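Local coordinates for soluble lytic transglycosylase B3 (Pseudomonas aeruginosa, PDB 5ANZ), which probably cleaves peptidoglycan strands as a lytic transglycosylase and takes part in turnover of the bacterial cell wall, at residues A[130-135]-A[241-246]; A[139-144]-A[202-207]; A[215-220]-A[235-240]. All blocks are in the same frame, centred on the assembly; numbering follows the deposited sequence.

Contact 1 of 3, residues A[130-135]-A[241-246]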
# COMPACT_ATOMS: atom_id res chain seq x y z
N TYR A 130 -14.17 10.42 13.54
CA TYR A 130 -12.75 10.46 13.20
C TYR A 130 -12.44 11.51 12.14
O TYR A 130 -11.28 11.75 11.84
CB TYR A 130 -12.28 9.08 12.72
CG TYR A 130 -12.36 8.05 13.82
CD1 TYR A 130 -11.36 7.96 14.78
CD2 TYR A 130 -13.45 7.19 13.93
CE1 TYR A 130 -11.44 7.04 15.81
CE2 TYR A 130 -13.54 6.27 14.96
CZ TYR A 130 -12.53 6.20 15.89
OH TYR A 130 -12.59 5.30 16.93
N ALA A 131 -13.47 12.15 11.60
CA ALA A 131 -13.29 13.09 10.51
C ALA A 131 -12.52 12.42 9.36
O ALA A 131 -11.48 12.93 8.88
CB ALA A 131 -12.56 14.34 10.97
N VAL A 132 -13.05 11.28 8.92
CA VAL A 132 -12.50 10.58 7.77
C VAL A 132 -13.66 10.19 6.86
O VAL A 132 -14.66 9.66 7.32
CB VAL A 132 -11.72 9.31 8.16
CG1 VAL A 132 -11.23 8.59 6.93
CG2 VAL A 132 -10.52 9.69 9.06
N ASP A 133 -13.50 10.46 5.57
CA ASP A 133 -14.56 10.20 4.59
C ASP A 133 -14.88 8.72 4.48
O ASP A 133 -13.99 7.89 4.35
CB ASP A 133 -14.15 10.76 3.23
CG ASP A 133 -13.97 12.26 3.26
OD1 ASP A 133 -14.96 12.99 3.10
OD2 ASP A 133 -12.84 12.73 3.49
N ALA A 134 -16.18 8.42 4.52
CA ALA A 134 -16.64 7.04 4.46
C ALA A 134 -16.16 6.35 3.20
O ALA A 134 -15.84 5.16 3.22
CB ALA A 134 -18.16 6.98 4.54
N ASP A 135 -16.13 7.09 2.09
CA ASP A 135 -15.79 6.46 0.81
C ASP A 135 -14.35 6.00 0.82
O ASP A 135 -14.02 4.96 0.24
CB ASP A 135 -16.02 7.42 -0.37
CG ASP A 135 -17.50 7.66 -0.65
OD1 ASP A 135 -18.37 6.93 -0.12
OD2 ASP A 135 -17.79 8.59 -1.44
N TYR A 241 -6.67 4.84 11.80
CA TYR A 241 -5.34 4.76 11.19
C TYR A 241 -5.19 5.83 10.10
O TYR A 241 -4.16 6.51 10.02
CB TYR A 241 -5.09 3.35 10.63
CG TYR A 241 -3.67 3.11 10.12
CD1 TYR A 241 -3.30 3.47 8.84
CD2 TYR A 241 -2.72 2.52 10.94
CE1 TYR A 241 -2.01 3.25 8.38
CE2 TYR A 241 -1.43 2.30 10.48
CZ TYR A 241 -1.09 2.66 9.21
OH TYR A 241 0.20 2.42 8.76
N LEU A 242 -6.22 6.01 9.27
CA LEU A 242 -6.15 7.08 8.27
C LEU A 242 -6.03 8.46 8.91
O LEU A 242 -5.31 9.33 8.41
CB LEU A 242 -7.37 7.05 7.35
CG LEU A 242 -7.36 5.92 6.32
CD1 LEU A 242 -8.73 5.87 5.61
CD2 LEU A 242 -6.21 6.09 5.28
N LYS A 243 -6.75 8.67 10.02
CA LYS A 243 -6.72 9.97 10.66
C LYS A 243 -5.34 10.20 11.26
O LYS A 243 -4.79 11.30 11.15
CB LYS A 243 -7.82 10.09 11.72
CG LYS A 243 -7.89 11.45 12.44
CD LYS A 243 -8.31 12.58 11.47
CE LYS A 243 -8.34 13.96 12.17
NZ LYS A 243 -9.44 14.10 13.17
N ALA A 244 -4.78 9.16 11.89
CA ALA A 244 -3.43 9.26 12.48
C ALA A 244 -2.40 9.53 11.39
O ALA A 244 -1.36 10.16 11.64
CB ALA A 244 -3.08 7.98 13.24
N SER A 245 -2.70 9.07 10.18
CA SER A 245 -1.82 9.22 9.02
C SER A 245 -2.00 10.55 8.31
O SER A 245 -1.32 10.81 7.31
CB SER A 245 -2.06 8.08 8.01
OG SER A 245 -1.73 6.81 8.58
N GLY A 246 -2.92 11.39 8.81
CA GLY A 246 -3.03 12.77 8.36
C GLY A 246 -4.25 13.13 7.52
O GLY A 246 -4.33 14.24 6.97
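Val132 points its two methyl groups at the last turn of helix 231-244. Each methyl meets a different residue. CG1 lies anti to the backbone N (chi1 177°) and touches Leu242 CD1 at 3.9 Å. The Val132 and Leu242 side chains cross at about a right angle. CG2 sits against the base of Lys243, 3.8 Å from its CB. The lysine chain starts toward Val132 and then runs past the carbonyl of Tyr130. Its CD comes to 3.1 Å from Tyr130 O. Bends at chi2 (66°) and chi4 (-70°) turn the ammonium group back, so that NZ makes a weak hydrogen bond to Tyr130 O at 3.3 Å. The same NZ lies 3.8 Å from Ala131 CB.

The contact belongs to the lysozyme-like transglycosylase domain. It sets the short link between helices 120-130 and 134-145 against the C-terminal end of helix 231-244. That end closes with a Schellman motif, in which Gly246 takes positive phi, and Ser245 OG folds back to bond Tyr241 O. The Tyr130 ring heads away from 241-246 and packs on earlier turns of the same helix, against Ala236, Ala239 and Asn240. Val132 also packs on Trp247, and Asp133 OD2 ties the link to the chain just after the helix through hydrogen bonds from Trp247 NE1 and Gly250 N.

Contact 2 of 3, residues A[139-144]-A[202-207]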
# COMPACT_ATOMS: atom_id res chain seq x y z
N ALA A 139 -13.07 2.24 0.56
CA ALA A 139 -12.14 1.89 -0.50
C ALA A 139 -10.95 1.12 0.04
O ALA A 139 -10.48 0.17 -0.58
CB ALA A 139 -11.67 3.15 -1.26
N ILE A 140 -10.43 1.53 1.19
CA ILE A 140 -9.29 0.82 1.79
C ILE A 140 -9.72 -0.61 2.13
O ILE A 140 -8.99 -1.58 1.88
CB ILE A 140 -8.79 1.55 3.06
CG1 ILE A 140 -8.11 2.89 2.72
CG2 ILE A 140 -7.84 0.63 3.88
CD1 ILE A 140 -6.65 2.82 2.26
N TRP A 141 -10.91 -0.73 2.70
CA TRP A 141 -11.47 -2.02 3.08
C TRP A 141 -11.57 -2.93 1.84
O TRP A 141 -11.25 -4.11 1.88
CB TRP A 141 -12.85 -1.79 3.69
CG TRP A 141 -13.51 -2.93 4.40
CD1 TRP A 141 -12.93 -4.02 5.00
CD2 TRP A 141 -14.91 -3.04 4.63
NE1 TRP A 141 -13.91 -4.80 5.59
CE2 TRP A 141 -15.13 -4.22 5.37
CE3 TRP A 141 -16.02 -2.24 4.29
CZ2 TRP A 141 -16.40 -4.62 5.77
CZ3 TRP A 141 -17.27 -2.63 4.70
CH2 TRP A 141 -17.46 -3.81 5.42
N GLY A 142 -12.02 -2.37 0.73
CA GLY A 142 -12.08 -3.11 -0.52
C GLY A 142 -10.70 -3.55 -1.01
O GLY A 142 -10.52 -4.69 -1.44
N MET A 143 -9.73 -2.64 -0.96
CA MET A 143 -8.39 -2.95 -1.45
C MET A 143 -7.65 -3.91 -0.53
O MET A 143 -6.84 -4.71 -1.00
CB MET A 143 -7.57 -1.66 -1.63
CG MET A 143 -8.02 -0.81 -2.82
SD MET A 143 -7.85 -1.65 -4.39
CE MET A 143 -6.06 -1.77 -4.47
N GLU A 144 -7.92 -3.85 0.77
CA GLU A 144 -7.16 -4.66 1.72
C GLU A 144 -7.67 -6.09 1.82
O GLU A 144 -6.85 -7.02 1.86
CB GLU A 144 -7.17 -4.01 3.11
CG GLU A 144 -6.31 -2.76 3.15
CD GLU A 144 -4.84 -3.06 2.93
OE1 GLU A 144 -4.40 -4.15 3.36
OE2 GLU A 144 -4.13 -2.24 2.31
N MET A 202 -3.50 -8.88 9.37
CA MET A 202 -4.59 -9.59 10.03
C MET A 202 -5.97 -9.09 9.64
O MET A 202 -6.21 -7.88 9.54
CB MET A 202 -4.45 -9.50 11.55
CG MET A 202 -3.09 -9.87 12.05
SD MET A 202 -3.06 -9.86 13.86
CE MET A 202 -3.59 -8.20 14.22
N GLY A 203 -6.90 -10.02 9.47
CA GLY A 203 -8.30 -9.66 9.50
C GLY A 203 -8.77 -8.76 8.37
O GLY A 203 -8.20 -8.76 7.30
N GLN A 204 -9.83 -8.01 8.64
CA GLN A 204 -10.48 -7.24 7.59
C GLN A 204 -9.65 -6.02 7.22
O GLN A 204 -9.71 -5.56 6.08
CB GLN A 204 -11.87 -6.80 8.02
CG GLN A 204 -12.75 -7.98 8.41
CD GLN A 204 -14.21 -7.70 8.26
OE1 GLN A 204 -14.61 -6.88 7.43
NE2 GLN A 204 -15.04 -8.40 9.04
N THR A 205 -8.89 -5.52 8.19
CA THR A 205 -8.09 -4.32 7.97
C THR A 205 -6.69 -4.64 7.41
O THR A 205 -5.99 -3.74 6.93
CB THR A 205 -7.93 -3.53 9.27
OG1 THR A 205 -7.32 -4.39 10.24
CG2 THR A 205 -9.29 -3.08 9.80
N GLN A 206 -6.28 -5.89 7.55
CA GLN A 206 -4.91 -6.33 7.23
C GLN A 206 -3.86 -5.52 7.99
O GLN A 206 -2.77 -5.25 7.47
CB GLN A 206 -4.67 -6.28 5.72
CG GLN A 206 -5.56 -7.28 4.97
CD GLN A 206 -5.09 -8.72 5.13
OE1 GLN A 206 -4.05 -9.12 4.59
NE2 GLN A 206 -5.85 -9.51 5.89
N PHE A 207 -4.18 -5.18 9.24
CA PHE A 207 -3.20 -4.63 10.17
C PHE A 207 -2.18 -5.69 10.60
O PHE A 207 -2.59 -6.78 10.97
CB PHE A 207 -3.86 -4.14 11.45
CG PHE A 207 -4.62 -2.84 11.35
CD1 PHE A 207 -4.63 -2.07 10.20
CD2 PHE A 207 -5.30 -2.37 12.48
CE1 PHE A 207 -5.31 -0.85 10.17
CE2 PHE A 207 -5.98 -1.15 12.47
CZ PHE A 207 -5.98 -0.39 11.33
O HOH W 1 -2.18 -3.98 4.96
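One direct hydrogen bond crosses this contact, between Trp141 and Gln204. Trp141 NE1 donates to Gln204 OE1 at 2.9 Å. The N-H...O angle is 142°, so the bond is somewhat bent. The acceptor lies at the ring edge, close to the indole plane, and the donor lies in the carbonyl plane of the amide. The two side chains run side by side in the same direction, and their planes are only 15° apart. Gln204 NE2 is held by Trp228 O, so both ends of this buried amide are engaged.

The second polar link goes through water. Water 1 donates to Glu144 OE1 at 2.7 Å and to Gln206 O at 2.9 Å. It bridges the helix 134-145 side chain to the loop backbone. Glu144 OE2 makes a weak hydrogen bond with Tyr332 OH. Within the loop, Gln206 NE2 donates to Gly203 O at 2.8 Å, in the amide plane, and it also bonds Met151 O.

The remaining contacts are van der Waals. Glu144 is bent at chi2 (-65°), which brings OE1 beside Gln206, 3.2 Å from its CB. Glu144 CG lies 3.9 Å from Thr205 O.

The loop 202-207 thus lies along helix 134-145 in the lysozyme-like domain. Glu144 also packs on Tyr326, a residue that binds N-acetyl-D-glucosamine in a crystal structure of this protein, and Tyr326 OH bonds Thr205 O. The water bridge and the flanking loop probably help to fix where the Glu144 carboxylate sits, next to the sugar-binding residue Tyr326.

Contact 3 of 3, residues A[215-220]-A[235-240]. With CA (calcium ion), chain B.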
# COMPACT_ATOMS: atom_id res chain seq x y z
N TYR A 215 -3.46 1.12 16.82
CA TYR A 215 -4.54 1.84 16.13
C TYR A 215 -5.90 1.14 16.05
O TYR A 215 -6.88 1.78 15.69
CB TYR A 215 -4.12 2.19 14.69
CG TYR A 215 -2.91 3.09 14.67
CD1 TYR A 215 -3.05 4.45 14.91
CD2 TYR A 215 -1.64 2.58 14.44
CE1 TYR A 215 -1.93 5.29 14.91
CE2 TYR A 215 -0.53 3.40 14.44
CZ TYR A 215 -0.68 4.75 14.66
OH TYR A 215 0.43 5.57 14.67
N ALA A 216 -5.97 -0.14 16.37
CA ALA A 216 -7.28 -0.77 16.38
C ALA A 216 -8.20 -0.14 17.44
O ALA A 216 -7.75 0.35 18.49
CB ALA A 216 -7.17 -2.27 16.59
N VAL A 217 -9.48 -0.16 17.12
CA VAL A 217 -10.54 0.47 17.89
C VAL A 217 -11.61 -0.52 18.29
O VAL A 217 -11.96 -1.39 17.50
CB VAL A 217 -11.19 1.60 17.06
CG1 VAL A 217 -12.44 2.12 17.74
CG2 VAL A 217 -10.18 2.72 16.79
N ASP A 218 -12.15 -0.38 19.50
CA ASP A 218 -13.37 -1.09 19.89
C ASP A 218 -14.58 -0.18 19.68
O ASP A 218 -14.91 0.65 20.55
CB ASP A 218 -13.28 -1.54 21.36
CG ASP A 218 -14.56 -2.20 21.85
OD1 ASP A 218 -15.38 -2.61 21.00
OD2 ASP A 218 -14.74 -2.31 23.08
N PHE A 219 -15.22 -0.33 18.53
CA PHE A 219 -16.31 0.56 18.14
C PHE A 219 -17.54 0.38 19.00
O PHE A 219 -18.16 1.35 19.41
CB PHE A 219 -16.69 0.35 16.67
CG PHE A 219 -17.82 1.22 16.21
CD1 PHE A 219 -17.62 2.56 15.96
CD2 PHE A 219 -19.10 0.69 16.03
CE1 PHE A 219 -18.67 3.37 15.54
CE2 PHE A 219 -20.14 1.50 15.60
CZ PHE A 219 -19.92 2.84 15.35
N ASP A 220 -17.90 -0.87 19.28
CA ASP A 220 -19.18 -1.13 19.94
C ASP A 220 -19.09 -1.19 21.47
O ASP A 220 -20.11 -1.16 22.15
CB ASP A 220 -19.78 -2.43 19.41
CG ASP A 220 -18.95 -3.65 19.77
OD1 ASP A 220 -17.83 -3.77 19.25
OD2 ASP A 220 -19.43 -4.48 20.56
N LEU A 235 -14.10 -0.97 10.58
CA LEU A 235 -14.25 0.32 9.92
C LEU A 235 -13.70 1.45 10.80
O LEU A 235 -13.01 2.35 10.30
CB LEU A 235 -15.73 0.56 9.56
CG LEU A 235 -16.29 -0.43 8.52
CD1 LEU A 235 -17.83 -0.29 8.38
CD2 LEU A 235 -15.59 -0.24 7.17
N ALA A 236 -13.98 1.40 12.09
CA ALA A 236 -13.47 2.45 12.97
C ALA A 236 -11.95 2.38 13.06
O ALA A 236 -11.29 3.43 13.14
CB ALA A 236 -14.08 2.32 14.35
N SER A 237 -11.40 1.16 13.05
CA SER A 237 -9.96 0.98 13.10
C SER A 237 -9.30 1.57 11.86
O SER A 237 -8.28 2.25 11.95
CB SER A 237 -9.59 -0.50 13.25
OG SER A 237 -10.09 -1.03 14.46
N THR A 238 -9.89 1.31 10.71
CA THR A 238 -9.37 1.83 9.45
C THR A 238 -9.35 3.35 9.48
O THR A 238 -8.36 3.98 9.09
CB THR A 238 -10.20 1.34 8.28
OG1 THR A 238 -10.17 -0.09 8.26
CG2 THR A 238 -9.66 1.90 6.94
N ALA A 239 -10.45 3.93 9.95
CA ALA A 239 -10.58 5.39 10.01
C ALA A 239 -9.57 5.98 10.98
O ALA A 239 -8.96 7.01 10.71
CB ALA A 239 -12.00 5.78 10.41
N ASN A 240 -9.42 5.34 12.13
CA ASN A 240 -8.47 5.81 13.13
C ASN A 240 -7.04 5.86 12.56
O ASN A 240 -6.27 6.80 12.80
CB ASN A 240 -8.54 4.89 14.36
CG ASN A 240 -7.76 5.43 15.52
OD1 ASN A 240 -7.89 6.59 15.86
ND2 ASN A 240 -6.94 4.59 16.13
CA CA B . -15.67 -4.55 19.69
O HOH W 2 -16.39 -6.70 19.04
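An EF-hand-like calcium loop begins in 215-220, and this contact lays its entry against helix 231-244. Asp218 OD1 binds the calcium ion at 2.4 Å and Asp220 OD1 binds it at 2.3 Å. Water 2 is a further ligand. Asp222, Lys224 O and Asp233 complete the site.

The chain leading into the loop is tied to the helix by two hydrogen bonds. Asn240 ND2 donates to Tyr215 O at 2.8 Å, with an N-H...O angle of 165°. The acceptor lies near the amide plane of Asn240, but the donor is tilted 24° from the carbonyl plane of Tyr215. Further along, Val217 N donates to Ser237 OG at 2.9 Å. That hydroxyl in turn gives its hydrogen to Asp233 O, one turn back in the helix.

Apolar contacts continue toward the metal. Val217 spreads its methyls along the helix. CG1 lies anti to the backbone N (chi1 170°) and meets Ala236 CB at 3.8 Å. CG2 meets Asn240 CB at 3.6 Å. Phe219 CD1 comes obliquely to Ala236 CB at 3.9 Å.

Asp233 lies on the helix and also accepts from Phe219 N through OD1, an atom that binds the calcium ion. The metal therefore joins loop and helix at one end, while the Ser237 and Asn240 bonds hold them together further along. Close to the ion, its charge probably offsets the mutual repulsion of the aspartates.

All three contacts lie in the transglycosylase domain and meet around helix 231-244. Contacts 1 and 3 both use this helix, and their centres are 10 Å apart. Tyr130 OH of contact 1 touches Val217 CG1 of contact 3 at 3.3 Å. Contact 2 packs on another side of the helix: Trp141 CE3 lies 3.5 Å from Leu235 CD2 of contact 3. Contacts 1 and 2 share helix 134-145, and Tyr241 CB meets Phe207 CZ at 3.9 Å. The side chain of Tyr326, a sugar-binding residue, is about 3 Å from that of Glu144 and about 4 Å from that of Leu242. The calcium ion bound at contact 3 is about 11 Å from the Gln204 side chain.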